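Local coordinates for protein cysteine hydrolase (Pseudomonas syringae pv. phaseolicola 1448A, PDB 3IRV) that probably acts as a hydrolase of the cysteine-hydrolase branch of the isochorismatase family, at residues Q31-F34 / A40-V43; V148-C153 / M177-V182. All blocks are in the same frame, centred on the assembly; numbering follows the deposited sequence. Where two conformers were deposited one is given.

Contact 1 (Q31-F34 / A40-V43)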
loop_
_atom_site.group_PDB
_atom_site.type_symbol
_atom_site.label_atom_id
_atom_site.label_comp_id
_atom_site.label_asym_id
_atom_site.label_seq_id
_atom_site.Cartn_x
_atom_site.Cartn_y
_atom_site.Cartn_z
ATOM N N GLN A 31 18.310 1.075 -8.426
ATOM C CA GLN A 31 19.548 0.402 -8.042
ATOM C C GLN A 31 19.885 -0.658 -9.074
ATOM O O GLN A 31 18.989 -1.197 -9.772
ATOM C CB GLN A 31 19.363 -0.264 -6.673
ATOM C CG GLN A 31 19.148 0.729 -5.524
ATOM C CD GLN A 31 18.600 0.063 -4.304
ATOM O OE1 GLN A 31 17.376 0.011 -4.127
ATOM N NE2 GLN A 31 19.484 -0.502 -3.464
ATOM N N LYS A 32 21.180 -1.010 -9.158
ATOM C CA LYS A 32 21.592 -2.006 -10.174
ATOM C C LYS A 32 20.866 -3.356 -10.042
ATOM O O LYS A 32 20.574 -4.017 -11.044
ATOM C CB LYS A 32 23.109 -2.212 -10.107
ATOM C CG LYS A 32 23.859 -0.948 -10.444
ATOM C CD LYS A 32 25.354 -1.078 -10.188
ATOM C CE LYS A 32 26.099 -0.013 -10.950
ATOM N NZ LYS A 32 27.467 0.249 -10.411
ATOM N N VAL A 33 20.558 -3.762 -8.805
ATOM C CA VAL A 33 19.877 -5.020 -8.544
ATOM C C VAL A 33 18.478 -5.116 -9.233
ATOM O O VAL A 33 18.035 -6.223 -9.596
ATOM C CB VAL A 33 19.810 -5.271 -7.009
ATOM C CG1 VAL A 33 18.945 -4.213 -6.338
ATOM C CG2 VAL A 33 19.363 -6.695 -6.678
ATOM N N PHE A 34 17.829 -3.958 -9.447
ATOM C CA PHE A 34 16.542 -3.889 -10.177
ATOM C C PHE A 34 16.686 -3.494 -11.646
ATOM O O PHE A 34 15.828 -3.834 -12.451
ATOM C CB PHE A 34 15.591 -2.889 -9.514
ATOM C CG PHE A 34 15.336 -3.179 -8.065
ATOM C CD1 PHE A 34 14.520 -4.240 -7.697
ATOM C CD2 PHE A 34 15.889 -2.375 -7.065
ATOM C CE1 PHE A 34 14.280 -4.508 -6.342
ATOM C CE2 PHE A 34 15.671 -2.635 -5.730
ATOM C CZ PHE A 34 14.874 -3.699 -5.353
ATOM N N ALA A 40 19.835 -9.462 -9.453
ATOM C CA ALA A 40 19.031 -10.524 -8.853
ATOM C C ALA A 40 17.518 -10.226 -8.829
ATOM O O ALA A 40 16.700 -11.139 -8.704
ATOM C CB ALA A 40 19.543 -10.828 -7.445
ATOM N N LEU A 41 17.151 -8.949 -8.948
ATOM C CA LEU A 41 15.747 -8.559 -8.879
ATOM C C LEU A 41 15.354 -7.721 -10.106
ATOM O O LEU A 41 14.480 -6.867 -10.026
ATOM C CB LEU A 41 15.476 -7.802 -7.582
ATOM C CG LEU A 41 15.766 -8.538 -6.267
ATOM C CD1 LEU A 41 15.641 -7.552 -5.091
ATOM C CD2 LEU A 41 14.833 -9.742 -6.074
ATOM N N TYR A 42 15.975 -8.050 -11.239
ATOM C CA TYR A 42 15.816 -7.305 -12.487
ATOM C C TYR A 42 14.354 -7.131 -12.911
ATOM O O TYR A 42 13.588 -8.094 -12.970
ATOM C CB TYR A 42 16.573 -8.028 -13.603
ATOM C CG TYR A 42 16.454 -7.405 -14.985
ATOM C CD1 TYR A 42 16.742 -6.049 -15.200
ATOM C CD2 TYR A 42 16.049 -8.185 -16.076
ATOM C CE1 TYR A 42 16.672 -5.499 -16.471
ATOM C CE2 TYR A 42 15.960 -7.643 -17.336
ATOM C CZ TYR A 42 16.277 -6.303 -17.530
ATOM O OH TYR A 42 16.191 -5.751 -18.788
ATOM N N VAL A 43 13.995 -5.878 -13.193
ATOM C CA VAL A 43 12.661 -5.490 -13.653
ATOM C C VAL A 43 12.918 -4.876 -15.041
ATOM O O VAL A 43 13.407 -3.745 -15.148
ATOM C CB VAL A 43 12.052 -4.413 -12.708
ATOM C CG1 VAL A 43 10.696 -3.951 -13.234
ATOM C CG2 VAL A 43 11.926 -4.957 -11.276
#

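Contact 2 (V148-C153 / M177-V182)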
loop_
_atom_site.group_PDB
_atom_site.type_symbol
_atom_site.label_atom_id
_atom_site.label_comp_id
_atom_site.label_asym_id
_atom_site.label_seq_id
_atom_site.Cartn_x
_atom_site.Cartn_y
_atom_site.Cartn_z
ATOM N N VAL A 148 9.528 -0.741 -7.593
ATOM C CA VAL A 148 8.515 -1.315 -8.481
ATOM C C VAL A 148 7.175 -0.596 -8.271
ATOM O O VAL A 148 6.777 -0.323 -7.126
ATOM C CB VAL A 148 8.393 -2.854 -8.237
ATOM C CG1 VAL A 148 7.370 -3.494 -9.154
ATOM C CG2 VAL A 148 9.768 -3.528 -8.400
ATOM N N THR A 149 6.479 -0.298 -9.370
ATOM C CA THR A 149 5.284 0.554 -9.321
ATOM C C THR A 149 4.357 0.235 -8.172
ATOM O O THR A 149 3.999 1.127 -7.397
ATOM C CB THR A 149 4.491 0.490 -10.644
ATOM O OG1 THR A 149 5.379 0.826 -11.725
ATOM C CG2 THR A 149 3.308 1.461 -10.613
ATOM N N ASN A 150 3.968 -1.033 -8.068
ATOM C CA ASN A 150 2.910 -1.419 -7.121
ATOM C C ASN A 150 3.462 -1.789 -5.748
ATOM O O ASN A 150 2.685 -2.062 -4.814
ATOM C CB ASN A 150 2.112 -2.602 -7.658
ATOM C CG ASN A 150 2.973 -3.822 -7.867
ATOM O OD1 ASN A 150 4.049 -3.743 -8.491
ATOM N ND2 ASN A 150 2.512 -4.960 -7.371
ATOM N N VAL A 151 4.789 -1.830 -5.627
ATOM C CA VAL A 151 5.393 -2.320 -4.402
ATOM C C VAL A 151 6.060 -1.145 -3.695
ATOM O O VAL A 151 5.378 -0.435 -2.959
ATOM C CB VAL A 151 6.339 -3.511 -4.630
ATOM C CG1 VAL A 151 6.755 -4.103 -3.281
ATOM C CG2 VAL A 151 5.659 -4.617 -5.481
ATOM N N CYS A 152 7.345 -0.893 -3.938
ATOM C CA CYS A 152 7.988 0.229 -3.240
ATOM C C CYS A 152 7.438 1.597 -3.642
ATOM O O CYS A 152 7.292 2.475 -2.783
ATOM C CB CYS A 152 9.481 0.223 -3.475
ATOM S SG CYS A 152 10.213 -1.282 -2.780
ATOM N N CYS A 153 7.133 1.808 -4.932
ATOM C CA CYS A 153 6.591 3.112 -5.335
ATOM C C CYS A 153 5.213 3.323 -4.686
ATOM O O CYS A 153 4.996 4.331 -3.980
ATOM C CB CYS A 153 6.511 3.230 -6.864
ATOM S SG CYS A 153 8.146 2.993 -7.566
ATOM N N MET A 177 6.639 -4.979 -12.655
ATOM C CA MET A 177 7.194 -6.266 -13.048
ATOM C C MET A 177 6.081 -7.291 -13.208
ATOM O O MET A 177 4.990 -7.143 -12.657
ATOM C CB MET A 177 8.248 -6.739 -12.036
ATOM C CG MET A 177 7.688 -7.271 -10.719
ATOM S SD MET A 177 8.981 -7.847 -9.594
ATOM C CE MET A 177 10.043 -8.826 -10.675
ATOM N N ASP A 178 6.349 -8.303 -14.032
ATOM C CA ASP A 178 5.424 -9.442 -14.213
ATOM C C ASP A 178 5.465 -10.274 -12.943
ATOM O O ASP A 178 6.483 -10.300 -12.278
ATOM C CB ASP A 178 5.930 -10.353 -15.343
ATOM C CG ASP A 178 6.027 -9.645 -16.691
ATOM O OD1 ASP A 178 5.014 -9.127 -17.189
ATOM O OD2 ASP A 178 7.134 -9.626 -17.272
ATOM N N TYR A 179 4.387 -10.992 -12.642
ATOM C CA TYR A 179 4.360 -11.939 -11.524
ATOM C C TYR A 179 4.042 -13.321 -12.071
ATOM O O TYR A 179 3.328 -13.420 -13.064
ATOM C CB TYR A 179 3.230 -11.592 -10.546
ATOM C CG TYR A 179 3.537 -10.416 -9.643
ATOM C CD1 TYR A 179 4.521 -10.504 -8.666
ATOM C CD2 TYR A 179 2.844 -9.205 -9.792
ATOM C CE1 TYR A 179 4.814 -9.418 -7.841
ATOM C CE2 TYR A 179 3.115 -8.103 -8.956
ATOM C CZ TYR A 179 4.100 -8.232 -7.983
ATOM O OH TYR A 179 4.378 -7.153 -7.179
ATOM N N PRO A 180 4.548 -14.379 -11.417
ATOM C CA PRO A 180 4.127 -15.726 -11.827
ATOM C C PRO A 180 2.700 -15.974 -11.337
ATOM O O PRO A 180 2.200 -15.258 -10.479
ATOM C CB PRO A 180 5.107 -16.639 -11.094
ATOM C CG PRO A 180 5.490 -15.857 -9.867
ATOM C CD PRO A 180 5.500 -14.414 -10.286
ATOM N N ASP A 181 2.038 -16.959 -11.927
ATOM C CA ASP A 181 0.724 -17.379 -11.452
ATOM C C ASP A 181 0.871 -18.095 -10.099
ATOM O O ASP A 181 1.475 -19.174 -10.028
ATOM C CB ASP A 181 0.166 -18.369 -12.488
ATOM C CG ASP A 181 -1.294 -18.735 -12.238
ATOM O OD1 ASP A 181 -1.816 -18.540 -11.114
ATOM O OD2 ASP A 181 -1.925 -19.215 -13.200
ATOM N N VAL A 182 0.328 -17.497 -9.043
ATOM C CA VAL A 182 0.386 -18.111 -7.711
ATOM C C VAL A 182 -0.963 -18.694 -7.268
ATOM O O VAL A 182 -1.133 -19.084 -6.104
ATOM C CB VAL A 182 0.920 -17.112 -6.652
ATOM C CG1 VAL A 182 2.324 -16.672 -7.023
ATOM C CG2 VAL A 182 -0.035 -15.906 -6.509
HETATM O O HOH W 1 5.055 -5.383 -10.361
#

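Contact 1 (Q31-F34 / A40-V43)
The phenyl ring of F34 lies alongside L41, the two side chains pointing the same way, and CD1 of L41 comes within 3.6 Å of CE1 on the ring. One face of that ring carries CG1 of V33, displaced toward the rim. At its edge, in the ring plane, sits OE1 of Q31, an oxygen already held by the backbone N of H72. L41 O lies obliquely to the ring, 3.5 Å from F34 CD1. The Y42 ring is met obliquely by F34 O, 3.6 Å from Y42 CD1. Helix 32-35 is a single short turn following the first strand of an α/β isochorismatase fold, and the returning loop uses the carbonyls of V33 and F34, near its end. L41 N gives a bent bond to V33 O, 2.9 Å long with 140° at the hydrogen. The bond from V43 N to F34 O, at 2.8 Å, is straighter (166°). Y42 CA adds a CH···O contact to F34 O at 3.5 Å. With V33 CG2 anti to the backbone N, that methyl turns to the loop and rests 4.1 Å from L41 CG, with A40 CB also close by. I94 of helix 91-94 touches A40 and L41, while T147 packs against both F34 and V43.

Contact 2 (V148-C153 / M177-V182)
N150 and Y179 approach from opposite directions and are joined by the direct hydrogen bond of this contact. ND2 of N150 donates to Y179 OH at 2.9 Å, fairly straight at 159°. The oxygen lies near the amide plane and ND2 arrives at the ring edge, while amide and ring stand 80° apart. The same hydroxyl is hydrogen-bonded to E203 of the second subunit, whose Y202 also meets the Y179 ring edge-to-face, so the tyrosine links loop, helix and dimer partner. A water forms the second polar link: it donates to N150 OD1 at 2.7 Å and accepts from M177 N at 2.8 Å. Both ends of the carboxamide are thereby engaged, which favours this orientation of the amide over the flipped one.

Segment 148-153 opens helix 149-162, which in the cysteine-hydrolase members of the family carries the nucleophile near its start. C152, which touches D29, probably corresponds to that cysteine, and the cis peptide before V148 is a recurrent feature of the fold. V148 O takes two backbone bonds from opposite faces of its plane, V151 N at 2.9 Å and C153 N at 3.1 Å, the latter spanning a wider π-type turn.

The apolar part is small. V148 CG1, anti to its own N, is carried toward the loop and lies 4.1 Å from M177 CG, although that methionine side chain was modelled in two conformers. Separately, the CG2 methyl of V151 packs against the hydroxyl oxygen of Y179, with CG2 to OH at 3.3 Å.

From the N terminus, the chain leaves strand 23-28, makes the short turn of helix 32-35, and contact 1 closes the small loop back onto it, only six residues later. Contact 2 comes much later: strand 141-147 leads into helix 149-162, the chain passes through strands 166-170 and 174-175, and then M177 and Y179 of the loop 177-182 return to the start of that helix. The two closures therefore lie in series, neither nested nor crossed, yet they are neighbours in space, with centres about 13 Å apart. V43 bridges them, its CG2 lying 3.9 Å from V148 CG2 and its CG1 against M177. Next to it, K44 forms a salt bridge with D178, tying the early loop to the late one.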